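Local coordinates for phosphatidylglycerophosphatase and protein-tyrosine phosphatase 1 (Mus musculus, PDB 3RGO) that dephosphorylates phosphatidylglycerophosphate to phosphatidylglycerol, a step on the way to cardiolipin, the phospholipid characteristic of mitochondria, at residues N28-I33 / L88-Y93; H3-T8 / A109-V114; T34-Y39 / L61-M66. All blocks are in the same frame, centred on the assembly; numbering follows the deposited sequence.

Interaction 1. Residues N28-I33 / L88-Y93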
ATOM      1  N   ASN A  28      -3.310  10.313 -11.277  1.00 53.22           N
ATOM      2  CA  ASN A  28      -2.039   9.928 -11.893  1.00 54.63           C
ATOM      3  C   ASN A  28      -1.545   8.545 -11.471  1.00 50.36           C
ATOM      4  O   ASN A  28      -0.341   8.283 -11.461  1.00 47.25           O
ATOM      5  CB  ASN A  28      -0.959  10.984 -11.624  1.00 59.28           C
ATOM      6  CG  ASN A  28       0.216  10.879 -12.589  1.00 62.70           C
ATOM      7  OD1 ASN A  28       1.273  11.478 -12.373  1.00 61.47           O
ATOM      8  ND2 ASN A  28       0.034  10.113 -13.660  1.00 60.03           N
ATOM      9  N   VAL A  29      -2.480   7.664 -11.129  1.00 50.12           N
ATOM     10  CA  VAL A  29      -2.134   6.306 -10.725  1.00 47.46           C
ATOM     11  C   VAL A  29      -1.525   5.520 -11.882  1.00 48.28           C
ATOM     12  O   VAL A  29      -2.178   5.293 -12.902  1.00 47.78           O
ATOM     13  CB  VAL A  29      -3.365   5.539 -10.202  1.00 47.44           C
ATOM     14  CG1 VAL A  29      -3.036   4.067 -10.024  1.00 47.61           C
ATOM     15  CG2 VAL A  29      -3.865   6.147  -8.896  1.00 42.27           C
ATOM     16  N   ARG A  30      -0.274   5.101 -11.718  1.00 46.55           N
ATOM     17  CA  ARG A  30       0.389   4.274 -12.720  1.00 45.63           C
ATOM     18  C   ARG A  30       0.824   2.943 -12.128  1.00 41.53           C
ATOM     19  O   ARG A  30       1.372   2.090 -12.822  1.00 43.99           O
ATOM     20  CB  ARG A  30       1.590   5.007 -13.318  1.00 48.17           C
ATOM     21  CG  ARG A  30       1.204   6.234 -14.117  1.00 55.14           C
ATOM     22  CD  ARG A  30       0.353   5.843 -15.314  1.00 60.75           C
ATOM     23  NE  ARG A  30      -0.563   6.910 -15.698  1.00 67.69           N
ATOM     24  CZ  ARG A  30      -0.220   7.954 -16.444  1.00 75.80           C
ATOM     25  NH1 ARG A  30       1.028   8.078 -16.881  1.00 76.52           N
ATOM     26  NH2 ARG A  30      -1.121   8.879 -16.750  1.00 77.27           N
ATOM     27  N   GLY A  31       0.582   2.771 -10.834  1.00 39.43           N
ATOM     28  CA  GLY A  31       0.925   1.536 -10.163  1.00 37.23           C
ATOM     29  C   GLY A  31      -0.160   1.171  -9.174  1.00 35.94           C
ATOM     30  O   GLY A  31      -0.842   2.041  -8.638  1.00 36.86           O
ATOM     31  N   VAL A  32      -0.341  -0.119  -8.945  1.00 34.28           N
ATOM     32  CA  VAL A  32      -1.324  -0.562  -7.969  1.00 34.42           C
ATOM     33  C   VAL A  32      -0.740  -1.715  -7.171  1.00 36.59           C
ATOM     34  O   VAL A  32      -0.142  -2.638  -7.731  1.00 37.61           O
ATOM     35  CB  VAL A  32      -2.669  -0.950  -8.636  1.00 46.77           C
ATOM     36  CG1 VAL A  32      -2.451  -1.994  -9.717  1.00 51.52           C
ATOM     37  CG2 VAL A  32      -3.689  -1.438  -7.597  1.00 42.66           C
ATOM     38  N   ILE A  33      -0.859  -1.623  -5.853  1.00 35.43           N
ATOM     39  CA  ILE A  33      -0.458  -2.714  -4.983  1.00 35.36           C
ATOM     40  C   ILE A  33      -1.720  -3.412  -4.526  1.00 35.14           C
ATOM     41  O   ILE A  33      -2.556  -2.819  -3.849  1.00 35.47           O
ATOM     42  CB  ILE A  33       0.347  -2.228  -3.767  1.00 33.24           C
ATOM     43  CG1 ILE A  33       1.643  -1.561  -4.235  1.00 32.68           C
ATOM     44  CG2 ILE A  33       0.634  -3.401  -2.826  1.00 32.50           C
ATOM     45  CD1 ILE A  33       2.522  -1.035  -3.103  1.00 34.13           C
ATOM     46  N   LEU A  88       9.299   8.520 -10.416  1.00 51.35           N
ATOM     47  CA  LEU A  88       8.723   8.830 -11.720  1.00 55.14           C
ATOM     48  C   LEU A  88       7.723   9.975 -11.610  1.00 52.42           C
ATOM     49  O   LEU A  88       7.203  10.446 -12.616  1.00 48.57           O
ATOM     50  CB  LEU A  88       8.008   7.600 -12.289  1.00 61.42           C
ATOM     51  CG  LEU A  88       8.840   6.351 -12.581  1.00 65.08           C
ATOM     52  CD1 LEU A  88       7.946   5.140 -12.802  1.00 64.84           C
ATOM     53  CD2 LEU A  88       9.726   6.593 -13.781  1.00 70.27           C
ATOM     54  N   GLY A  89       7.440  10.403 -10.382  1.00 50.11           N
ATOM     55  CA  GLY A  89       6.460  11.449 -10.149  1.00 46.51           C
ATOM     56  C   GLY A  89       5.038  10.979 -10.391  1.00 49.70           C
ATOM     57  O   GLY A  89       4.140  11.784 -10.644  1.00 49.65           O
ATOM     58  N   GLN A  90       4.833   9.668 -10.310  1.00 42.13           N
ATOM     59  CA  GLN A  90       3.524   9.081 -10.562  1.00 44.76           C
ATOM     60  C   GLN A  90       2.986   8.483  -9.272  1.00 40.90           C
ATOM     61  O   GLN A  90       3.675   8.481  -8.256  1.00 40.28           O
ATOM     62  CB  GLN A  90       3.605   8.042 -11.682  1.00 42.50           C
ATOM     63  CG  GLN A  90       3.923   8.665 -13.042  1.00 51.03           C
ATOM     64  CD  GLN A  90       4.397   7.657 -14.072  1.00 53.86           C
ATOM     65  OE1 GLN A  90       4.518   6.465 -13.788  1.00 53.60           O
ATOM     66  NE2 GLN A  90       4.678   8.137 -15.280  1.00 56.06           N
ATOM     67  N   CYS A  91       1.756   7.988  -9.306  1.00 42.34           N
ATOM     68  CA  CYS A  91       1.093   7.580  -8.077  1.00 40.07           C
ATOM     69  C   CYS A  91       0.814   6.087  -8.024  1.00 40.54           C
ATOM     70  O   CYS A  91       0.766   5.409  -9.052  1.00 42.08           O
ATOM     71  CB  CYS A  91      -0.192   8.381  -7.871  1.00 41.23           C
ATOM     72  SG  CYS A  91       0.043  10.178  -7.851  1.00 46.63           S
ATOM     73  N   VAL A  92       0.651   5.583  -6.805  1.00 37.22           N
ATOM     74  CA  VAL A  92       0.348   4.179  -6.585  1.00 40.34           C
ATOM     75  C   VAL A  92      -0.862   4.054  -5.675  1.00 37.59           C
ATOM     76  O   VAL A  92      -0.922   4.686  -4.619  1.00 39.01           O
ATOM     77  CB  VAL A  92       1.542   3.433  -5.947  1.00 43.33           C
ATOM     78  CG1 VAL A  92       1.141   2.013  -5.561  1.00 38.54           C
ATOM     79  CG2 VAL A  92       2.727   3.419  -6.902  1.00 44.70           C
ATOM     80  N   TYR A  93      -1.827   3.245  -6.102  1.00 34.94           N
ATOM     81  CA  TYR A  93      -3.020   2.961  -5.317  1.00 34.20           C
ATOM     82  C   TYR A  93      -2.796   1.666  -4.547  1.00 37.05           C
ATOM     83  O   TYR A  93      -2.479   0.632  -5.137  1.00 36.08           O
ATOM     84  CB  TYR A  93      -4.227   2.825  -6.248  1.00 33.27           C
ATOM     85  CG  TYR A  93      -5.581   2.801  -5.576  1.00 35.69           C
ATOM     86  CD1 TYR A  93      -6.092   1.625  -5.031  1.00 36.13           C
ATOM     87  CD2 TYR A  93      -6.375   3.945  -5.528  1.00 41.50           C
ATOM     88  CE1 TYR A  93      -7.347   1.600  -4.438  1.00 38.20           C
ATOM     89  CE2 TYR A  93      -7.635   3.927  -4.939  1.00 36.87           C
ATOM     90  CZ  TYR A  93      -8.113   2.753  -4.395  1.00 39.41           C
ATOM     91  OH  TYR A  93      -9.362   2.733  -3.810  1.00 44.03           O
TER
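Gln90 lies against the aliphatic part of Arg30 where two parallel strands begin. Gln90 OE1 touches Arg30 CB at 3.3 Å. The amide carbon Gln90 CD lies 3.5 Å from Arg30 CG. The Gln90 chain runs extended beyond CG, while Arg30 bends at its second torsion (chi2 -63°). The guanidinium and amide planes stand 57° apart. With an alanine here, Arg30 CB and CG would probably lose this cover, and the arginine chain would be freer to turn.

Farther along, the side chains alternate between the two faces of the sheet. Val29, Cys91, Val32 and Tyr93 share one face. There Val29 CG1 reaches Tyr93 CB at 4.1 Å. Val29 CG1 is set anti to the backbone N (chi1 170°), which places this methyl over the neighbouring strand. Tyr93 meets Val29 with its CB, and its ring leads away; its OH is hydrogen-bonded to Ala13 O. On the other face Ile33 CG1 rests on Val92 CG1 at 3.8 Å, the two side chains crossing at a slant.

The backbone pairing is interrupted by a beta bulge between Val29 and Gly31. Cys91 O accepts from both Arg30 N (2.9 Å) and Gly31 N (3.2 Å), so one carbonyl serves two successive amides. Regular parallel bonding resumes with Tyr93 N to Gly31 O and Ile33 N to Tyr93 O. Before the strand, Gly89 closes helix 72-88 with a Schellman motif.

Both are inner strands of the mixed sheet of the dual-specificity phosphatase domain. Strand 91-95 also pairs with strand 9-12, and strand 29-35 with strand 57-61. Tyr85 of helix 72-88 packs on Arg30, Gln90 and Val92, and Phe81 of that helix packs on Ile33. On the Tyr93 side, Leu23 of helix 20-26 touches the tyrosine.

Interaction 2. Residues H3-T8 / A109-V114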
ATOM      1  N   HIS A   3      -8.333   7.688  -0.015  1.00 43.36           N
ATOM      2  CA  HIS A   3      -7.746   8.955   0.398  1.00 45.06           C
ATOM      3  C   HIS A   3      -6.310   9.050  -0.106  1.00 45.58           C
ATOM      4  O   HIS A   3      -5.572   8.061  -0.095  1.00 43.93           O
ATOM      5  CB  HIS A   3      -7.735   9.073   1.926  1.00 49.20           C
ATOM      6  CG  HIS A   3      -9.095   9.194   2.538  1.00 50.25           C
ATOM      7  ND1 HIS A   3      -9.850   8.098   2.900  1.00 49.63           N
ATOM      8  CD2 HIS A   3      -9.830  10.282   2.869  1.00 52.80           C
ATOM      9  CE1 HIS A   3     -10.993   8.506   3.421  1.00 53.14           C
ATOM     10  NE2 HIS A   3     -11.007   9.827   3.412  1.00 53.97           N
ATOM     11  N   ARG A   4      -5.910  10.238  -0.538  1.00 46.83           N
ATOM     12  CA  ARG A   4      -4.511  10.477  -0.869  1.00 40.32           C
ATOM     13  C   ARG A   4      -3.693  10.600   0.415  1.00 41.52           C
ATOM     14  O   ARG A   4      -4.075  11.325   1.338  1.00 37.98           O
ATOM     15  CB  ARG A   4      -4.351  11.732  -1.730  1.00 44.93           C
ATOM     16  CG  ARG A   4      -2.895  12.134  -1.938  1.00 49.94           C
ATOM     17  CD  ARG A   4      -2.742  13.182  -3.030  1.00 52.34           C
ATOM     18  NE  ARG A   4      -3.214  12.704  -4.329  1.00 49.15           N
ATOM     19  CZ  ARG A   4      -2.496  11.949  -5.156  1.00 49.42           C
ATOM     20  NH1 ARG A   4      -1.270  11.564  -4.818  1.00 46.08           N
ATOM     21  NH2 ARG A   4      -3.009  11.571  -6.322  1.00 45.23           N
ATOM     22  N   ILE A   5      -2.576   9.879   0.474  1.00 38.63           N
ATOM     23  CA  ILE A   5      -1.705   9.908   1.644  1.00 37.95           C
ATOM     24  C   ILE A   5      -0.612  10.960   1.463  1.00 37.87           C
ATOM     25  O   ILE A   5      -0.340  11.759   2.364  1.00 36.60           O
ATOM     26  CB  ILE A   5      -1.063   8.531   1.905  1.00 36.49           C
ATOM     27  CG1 ILE A   5      -2.150   7.466   2.114  1.00 38.92           C
ATOM     28  CG2 ILE A   5      -0.137   8.594   3.108  1.00 36.00           C
ATOM     29  CD1 ILE A   5      -3.066   7.734   3.305  1.00 39.82           C
ATOM     30  N   ASP A   6       0.017  10.944   0.294  1.00 36.83           N
ATOM     31  CA  ASP A   6       0.951  11.993  -0.098  1.00 36.31           C
ATOM     32  C   ASP A   6       0.983  12.108  -1.621  1.00 39.40           C
ATOM     33  O   ASP A   6       0.069  11.638  -2.302  1.00 40.61           O
ATOM     34  CB  ASP A   6       2.354  11.782   0.508  1.00 41.31           C
ATOM     35  CG  ASP A   6       3.047  10.523  -0.001  1.00 41.14           C
ATOM     36  OD1 ASP A   6       2.575   9.918  -0.984  1.00 40.52           O
ATOM     37  OD2 ASP A   6       4.087  10.144   0.585  1.00 40.45           O
ATOM     38  N   HIS A   7       2.021  12.737  -2.156  1.00 41.91           N
ATOM     39  CA  HIS A   7       2.101  12.959  -3.594  1.00 45.79           C
ATOM     40  C   HIS A   7       2.164  11.648  -4.392  1.00 43.16           C
ATOM     41  O   HIS A   7       1.838  11.626  -5.576  1.00 40.53           O
ATOM     42  CB  HIS A   7       3.300  13.859  -3.925  1.00 53.26           C
ATOM     43  CG  HIS A   7       3.294  14.385  -5.327  1.00 65.07           C
ATOM     44  ND1 HIS A   7       4.041  13.821  -6.338  1.00 69.79           N
ATOM     45  CD2 HIS A   7       2.629  15.426  -5.885  1.00 71.96           C
ATOM     46  CE1 HIS A   7       3.840  14.494  -7.460  1.00 74.06           C
ATOM     47  NE2 HIS A   7       2.987  15.470  -7.211  1.00 75.11           N
ATOM     48  N   THR A   8       2.581  10.562  -3.743  1.00 40.51           N
ATOM     49  CA  THR A   8       2.741   9.271  -4.422  1.00 40.54           C
ATOM     50  C   THR A   8       1.625   8.280  -4.095  1.00 40.34           C
ATOM     51  O   THR A   8       0.996   7.709  -4.988  1.00 41.02           O
ATOM     52  CB  THR A   8       4.088   8.586  -4.059  1.00 41.58           C
ATOM     53  OG1 THR A   8       5.187   9.425  -4.436  1.00 42.80           O
ATOM     54  CG2 THR A   8       4.222   7.244  -4.769  1.00 39.64           C
ATOM     55  N   ALA A 109       4.290   0.993   6.336  1.00 34.93           N
ATOM     56  CA  ALA A 109       5.676   0.620   6.096  1.00 35.56           C
ATOM     57  C   ALA A 109       6.344   1.631   5.166  1.00 35.29           C
ATOM     58  O   ALA A 109       7.471   2.059   5.407  1.00 36.86           O
ATOM     59  CB  ALA A 109       5.756  -0.789   5.518  1.00 36.51           C
ATOM     60  N   TYR A 110       5.635   2.005   4.107  1.00 33.94           N
ATOM     61  CA  TYR A 110       6.086   3.048   3.190  1.00 31.15           C
ATOM     62  C   TYR A 110       6.472   4.325   3.940  1.00 35.24           C
ATOM     63  O   TYR A 110       7.576   4.842   3.764  1.00 37.69           O
ATOM     64  CB  TYR A 110       4.988   3.341   2.159  1.00 35.77           C
ATOM     65  CG  TYR A 110       5.129   4.653   1.424  1.00 35.81           C
ATOM     66  CD1 TYR A 110       5.997   4.781   0.348  1.00 37.73           C
ATOM     67  CD2 TYR A 110       4.381   5.764   1.801  1.00 35.61           C
ATOM     68  CE1 TYR A 110       6.128   5.987  -0.329  1.00 38.59           C
ATOM     69  CE2 TYR A 110       4.498   6.965   1.135  1.00 35.43           C
ATOM     70  CZ  TYR A 110       5.374   7.074   0.072  1.00 38.84           C
ATOM     71  OH  TYR A 110       5.491   8.273  -0.594  1.00 41.68           O
ATOM     72  N   LEU A 111       5.565   4.826   4.778  1.00 34.50           N
ATOM     73  CA  LEU A 111       5.819   6.051   5.535  1.00 36.35           C
ATOM     74  C   LEU A 111       6.988   5.908   6.508  1.00 39.76           C
ATOM     75  O   LEU A 111       7.790   6.836   6.682  1.00 39.81           O
ATOM     76  CB  LEU A 111       4.557   6.489   6.277  1.00 33.99           C
ATOM     77  CG  LEU A 111       3.390   6.927   5.386  1.00 31.94           C
ATOM     78  CD1 LEU A 111       2.144   7.165   6.225  1.00 30.65           C
ATOM     79  CD2 LEU A 111       3.750   8.172   4.576  1.00 33.52           C
ATOM     80  N   ILE A 112       7.080   4.752   7.155  1.00 34.73           N
ATOM     81  CA  ILE A 112       8.194   4.493   8.055  1.00 36.11           C
ATOM     82  C   ILE A 112       9.519   4.674   7.330  1.00 39.19           C
ATOM     83  O   ILE A 112      10.417   5.362   7.814  1.00 38.83           O
ATOM     84  CB  ILE A 112       8.119   3.079   8.663  1.00 35.64           C
ATOM     85  CG1 ILE A 112       6.961   3.003   9.667  1.00 40.80           C
ATOM     86  CG2 ILE A 112       9.438   2.710   9.332  1.00 36.24           C
ATOM     87  CD1 ILE A 112       6.661   1.601  10.170  1.00 40.60           C
ATOM     88  N   GLN A 113       9.632   4.061   6.159  1.00 33.25           N
ATOM     89  CA  GLN A 113      10.870   4.111   5.403  1.00 38.56           C
ATOM     90  C   GLN A 113      11.129   5.511   4.862  1.00 39.66           C
ATOM     91  O   GLN A 113      12.231   6.036   4.996  1.00 42.21           O
ATOM     92  CB  GLN A 113      10.856   3.097   4.259  1.00 40.05           C
ATOM     93  CG  GLN A 113      12.023   3.283   3.292  1.00 46.40           C
ATOM     94  CD  GLN A 113      12.362   2.023   2.536  1.00 49.10           C
ATOM     95  OE1 GLN A 113      11.969   0.927   2.929  1.00 53.07           O
ATOM     96  NE2 GLN A 113      13.098   2.170   1.440  1.00 51.46           N
ATOM     97  N   VAL A 114      10.108   6.112   4.259  1.00 36.24           N
ATOM     98  CA  VAL A 114      10.240   7.437   3.665  1.00 39.82           C
ATOM     99  C   VAL A 114      10.624   8.509   4.687  1.00 42.64           C
ATOM    100  O   VAL A 114      11.449   9.381   4.403  1.00 42.11           O
ATOM    101  CB  VAL A 114       8.942   7.857   2.938  1.00 43.66           C
ATOM    102  CG1 VAL A 114       8.997   9.329   2.537  1.00 47.12           C
ATOM    103  CG2 VAL A 114       8.714   6.975   1.720  1.00 41.88           C
TER
HETATM  104  O   HOH W   1       5.880  10.954  -2.556  1.00 54.38           O
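Tyr110 gives its hydroxyl proton to Asp6 in a short hydrogen bond, with Tyr110 OH 2.6 Å from Asp6 OD2. The side chains come from opposite directions. Asp6 OD2 lies at the edge of the ring, in its plane, and accepts through its syn lone pair. The carboxylate and ring planes are 80° apart. Tyr110 CG is anti to its own backbone N (chi1 162°), which sends the ring out from the helix toward the loop.

The other carboxylate oxygen works inside the loop. Asp6 OD1 accepts from Thr8 N at 2.8 Å, forming an Asx turn, and also from Val9 N. With chi1 at 65°, Asp6 CG lies between the backbone N and the carbonyl carbon; OD1 bonds within the loop and OD2 bonds Tyr110. Arg4 NH1 adds a bond to Asp6 O at 2.9 Å and braces the same turn.

One water touches both sides. It lies 2.5 Å from Thr8 OG1 and gives a weak bond to Tyr110 OH.

Apolar packing is slight. Ile5 CG2 meets Leu111 CD1 at 4.1 Å. Within the helix, Val114 CG2 covers one face of the Tyr110 ring, toward its rim.

The contact joins the turn between strands 2-4 and 9-12 to helix 102-115. Leu111 also packs on Ala122 and Ile126 of helix 119-129. From strand 9-12, Val9 touches Tyr110, and Leu11 touches Ile5.

Interaction 3. Residues T34-Y39 / L61-M66. With SO4 (sulfate ion), chain C.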
ATOM      1  N   THR A  34      -1.865  -4.667  -4.928  1.00 36.49           N
ATOM      2  CA  THR A  34      -3.057  -5.440  -4.604  1.00 38.29           C
ATOM      3  C   THR A  34      -2.728  -6.510  -3.582  1.00 39.70           C
ATOM      4  O   THR A  34      -1.898  -7.381  -3.820  1.00 45.11           O
ATOM      5  CB  THR A  34      -3.660  -6.096  -5.857  1.00 38.61           C
ATOM      6  OG1 THR A  34      -4.057  -5.073  -6.781  1.00 40.24           O
ATOM      7  CG2 THR A  34      -4.869  -6.953  -5.488  1.00 40.09           C
ATOM      8  N   MET A  35      -3.384  -6.437  -2.433  1.00 41.70           N
ATOM      9  CA  MET A  35      -3.124  -7.387  -1.369  1.00 40.43           C
ATOM     10  C   MET A  35      -4.266  -8.379  -1.239  1.00 41.05           C
ATOM     11  O   MET A  35      -5.437  -8.007  -1.324  1.00 39.19           O
ATOM     12  CB  MET A  35      -2.882  -6.655  -0.048  1.00 37.86           C
ATOM     13  CG  MET A  35      -1.579  -5.872  -0.030  1.00 40.72           C
ATOM     14  SD  MET A  35      -1.521  -4.626   1.268  1.00 49.23           S
ATOM     15  CE  MET A  35      -2.273  -3.260   0.396  1.00121.73           C
ATOM     16  N   ASN A  36      -3.904  -9.643  -1.048  1.00 44.71           N
ATOM     17  CA  ASN A  36      -4.866 -10.720  -0.839  1.00 47.10           C
ATOM     18  C   ASN A  36      -6.009 -10.741  -1.850  1.00 52.96           C
ATOM     19  O   ASN A  36      -7.163 -10.930  -1.479  1.00 49.87           O
ATOM     20  CB  ASN A  36      -5.433 -10.670   0.581  1.00 45.74           C
ATOM     21  CG  ASN A  36      -4.429 -11.123   1.627  1.00 48.93           C
ATOM     22  OD1 ASN A  36      -4.762 -11.259   2.806  1.00 53.22           O
ATOM     23  ND2 ASN A  36      -3.197 -11.371   1.198  1.00 40.70           N
ATOM     24  N   GLU A  37      -5.681 -10.546  -3.123  1.00 58.18           N
ATOM     25  CA  GLU A  37      -6.674 -10.655  -4.187  1.00 65.17           C
ATOM     26  C   GLU A  37      -7.514 -11.921  -4.009  1.00 67.26           C
ATOM     27  O   GLU A  37      -6.992 -13.035  -4.071  1.00 63.85           O
ATOM     28  CB  GLU A  37      -5.988 -10.664  -5.556  1.00 68.18           C
ATOM     29  CG  GLU A  37      -6.927 -10.923  -6.720  1.00 73.20           C
ATOM     30  CD  GLU A  37      -6.195 -11.025  -8.044  1.00 76.68           C
ATOM     31  OE1 GLU A  37      -5.794 -12.148  -8.418  1.00 76.04           O
ATOM     32  OE2 GLU A  37      -6.022  -9.982  -8.711  1.00 79.14           O
ATOM     33  N   GLU A  38      -8.811 -11.742  -3.781  1.00 73.60           N
ATOM     34  CA  GLU A  38      -9.710 -12.864  -3.526  1.00 80.87           C
ATOM     35  C   GLU A  38     -10.550 -13.206  -4.751  1.00 81.13           C
ATOM     36  O   GLU A  38     -11.046 -12.319  -5.448  1.00 76.37           O
ATOM     37  CB  GLU A  38     -10.610 -12.567  -2.324  1.00 86.39           C
ATOM     38  CG  GLU A  38      -9.846 -12.404  -1.019  1.00 91.06           C
ATOM     39  CD  GLU A  38     -10.395 -11.288  -0.154  1.00 93.94           C
ATOM     40  OE1 GLU A  38     -11.635 -11.179  -0.036  1.00 96.36           O
ATOM     41  OE2 GLU A  38      -9.585 -10.517   0.407  1.00 92.58           O
ATOM     42  N   TYR A  39     -10.703 -14.502  -5.002  1.00 86.68           N
ATOM     43  CA  TYR A  39     -11.406 -14.987  -6.184  1.00 93.46           C
ATOM     44  C   TYR A  39     -12.888 -14.632  -6.151  1.00 91.76           C
ATOM     45  O   TYR A  39     -13.551 -14.590  -7.188  1.00 93.79           O
ATOM     46  CB  TYR A  39     -11.245 -16.504  -6.304  1.00101.01           C
ATOM     47  CG  TYR A  39      -9.821 -16.985  -6.134  1.00105.71           C
ATOM     48  CD1 TYR A  39      -8.946 -17.019  -7.211  1.00107.88           C
ATOM     49  CD2 TYR A  39      -9.352 -17.404  -4.896  1.00107.50           C
ATOM     50  CE1 TYR A  39      -7.645 -17.458  -7.062  1.00109.34           C
ATOM     51  CE2 TYR A  39      -8.052 -17.845  -4.737  1.00109.05           C
ATOM     52  CZ  TYR A  39      -7.203 -17.870  -5.823  1.00109.70           C
ATOM     53  OH  TYR A  39      -5.908 -18.308  -5.669  1.00110.34           O
ATOM     54  N   LEU A  61       0.542  -8.787  -3.711  1.00 35.04           N
ATOM     55  CA  LEU A  61       1.202  -9.282  -2.515  1.00 38.26           C
ATOM     56  C   LEU A  61       0.215 -10.064  -1.659  1.00 41.04           C
ATOM     57  O   LEU A  61      -0.981  -9.770  -1.639  1.00 42.42           O
ATOM     58  CB  LEU A  61       1.810  -8.131  -1.708  1.00 37.02           C
ATOM     59  CG  LEU A  61       2.905  -7.311  -2.385  1.00 38.47           C
ATOM     60  CD1 LEU A  61       3.241  -6.085  -1.554  1.00 41.90           C
ATOM     61  CD2 LEU A  61       4.155  -8.160  -2.630  1.00 43.01           C
ATOM     62  N   SER A  62       0.727 -11.069  -0.963  1.00 40.77           N
ATOM     63  CA  SER A  62      -0.079 -11.845  -0.036  1.00 46.40           C
ATOM     64  C   SER A  62       0.378 -11.587   1.394  1.00 47.74           C
ATOM     65  O   SER A  62       1.570 -11.409   1.653  1.00 44.08           O
ATOM     66  CB  SER A  62       0.030 -13.340  -0.352  1.00 53.40           C
ATOM     67  OG  SER A  62      -0.670 -13.669  -1.542  1.00 55.62           O
ATOM     68  N   THR A  63      -0.572 -11.550   2.321  1.00 46.65           N
ATOM     69  CA  THR A  63      -0.231 -11.502   3.735  1.00 49.00           C
ATOM     70  C   THR A  63       0.147 -12.903   4.169  1.00 50.52           C
ATOM     71  O   THR A  63      -0.305 -13.885   3.575  1.00 49.64           O
ATOM     72  CB  THR A  63      -1.418 -11.050   4.600  1.00 48.25           C
ATOM     73  OG1 THR A  63      -2.540 -11.910   4.349  1.00 48.95           O
ATOM     74  CG2 THR A  63      -1.795  -9.610   4.291  1.00 43.87           C
ATOM     75  N   VAL A  64       0.984 -12.996   5.196  1.00 48.65           N
ATOM     76  CA  VAL A  64       1.237 -14.275   5.837  1.00 55.04           C
ATOM     77  C   VAL A  64      -0.058 -14.662   6.535  1.00 58.71           C
ATOM     78  O   VAL A  64      -0.514 -13.959   7.434  1.00 53.65           O
ATOM     79  CB  VAL A  64       2.375 -14.182   6.867  1.00 58.47           C
ATOM     80  CG1 VAL A  64       2.592 -15.531   7.551  1.00 63.68           C
ATOM     81  CG2 VAL A  64       3.658 -13.699   6.203  1.00 56.67           C
ATOM     82  N   ASP A  65      -0.658 -15.763   6.095  1.00 64.75           N
ATOM     83  CA  ASP A  65      -1.953 -16.200   6.609  1.00 71.23           C
ATOM     84  C   ASP A  65      -2.136 -15.895   8.098  1.00 70.87           C
ATOM     85  O   ASP A  65      -1.250 -16.163   8.912  1.00 68.72           O
ATOM     86  CB  ASP A  65      -2.153 -17.696   6.351  1.00 76.30           C
ATOM     87  CG  ASP A  65      -3.591 -18.128   6.543  1.00 81.37           C
ATOM     88  OD1 ASP A  65      -3.820 -19.238   7.073  1.00 85.17           O
ATOM     89  OD2 ASP A  65      -4.496 -17.351   6.168  1.00 79.77           O
ATOM     90  N   MET A  66      -3.289 -15.320   8.435  1.00 70.59           N
ATOM     91  CA  MET A  66      -3.648 -15.012   9.820  1.00 72.92           C
ATOM     92  C   MET A  66      -2.877 -13.847  10.440  1.00 74.42           C
ATOM     93  O   MET A  66      -3.168 -13.433  11.563  1.00 79.49           O
ATOM     94  CB  MET A  66      -3.508 -16.251  10.708  1.00 76.33           C
ATOM     95  CG  MET A  66      -4.711 -17.173  10.692  1.00 79.23           C
ATOM     96  SD  MET A  66      -4.561 -18.422  11.980  1.00 88.12           S
ATOM     97  CE  MET A  66      -4.224 -17.389  13.407  1.00 97.56           C
TER
HETATM   98  S   SO4 C   2      -4.884 -12.537   6.939  1.00 66.13           S
HETATM   99  O1  SO4 C   2      -3.427 -12.579   6.813  1.00 67.37           O
HETATM  100  O2  SO4 C   2      -5.254 -11.706   8.087  1.00 63.46           O
HETATM  101  O3  SO4 C   2      -5.455 -11.972   5.716  1.00 63.06           O
HETATM  102  O4  SO4 C   2      -5.398 -13.893   7.128  1.00 62.92           O
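Met35 and Leu61 form a parallel bridge in which Leu61 N gives to Thr34 O at 2.8 Å and Leu61 O takes Asn36 N at 3.0 Å, nearly along the C=O axis.

Met35 and Leu61 stand on the same face of the sheet. Met35 CG approaches Leu61 CB at 4.4 Å. The end of the methionine leads away, and chi3 (-88°) turns only its terminal methyl CE. Past the bridge the Asn36 side chain meets Thr63 at about a right angle. Thr63 OG1 lies between the backbone N and carbonyl carbon (chi1 55°), which turns the hydroxyl toward both Asn36 and the sulfate.

The sulfate, probably from the crystallisation liquor, lies 2.7 Å from Thr63 OG1 through its O1. Met66 N gives a bond to its O4 at 2.9 Å. Arg102 NE and Gly68 N also bond this ion.

Asn36 also touches Cys96, the predicted phosphocysteine nucleophile, so the contact borders the active site. Strand 57-61 is the outermost strand on this side of the sheet. Met106 of helix 102-115 packs on both Met35 and Leu61. Thr34 OG1 bonds His95 of neighbouring strand 91-95, and residues 61-66 lead on toward helix 72-88.

Overall arrangement
From the N terminus, the chain first passes residues 3-8, which later meet helix 102-115. Interaction 2 therefore closes the widest loop, about 100 residues long. Inside it, interaction 1 closes the loop from 28-33 to 88-93. Interaction 3 is nested inside that one and joins 34-39 to 61-66 after 21 residues. None of the loops cross. Interactions 1 and 3 share strand 29-35 and meet where Ile33 packs on Leu61. Interactions 1 and 2 touch where Val92 N probably bonds Thr8 O. Interaction 2 ties the N-terminal turn to helix 102-115, interaction 1 pairs two inner strands, and interaction 3 joins the strand ends near the predicted active-site cysteine.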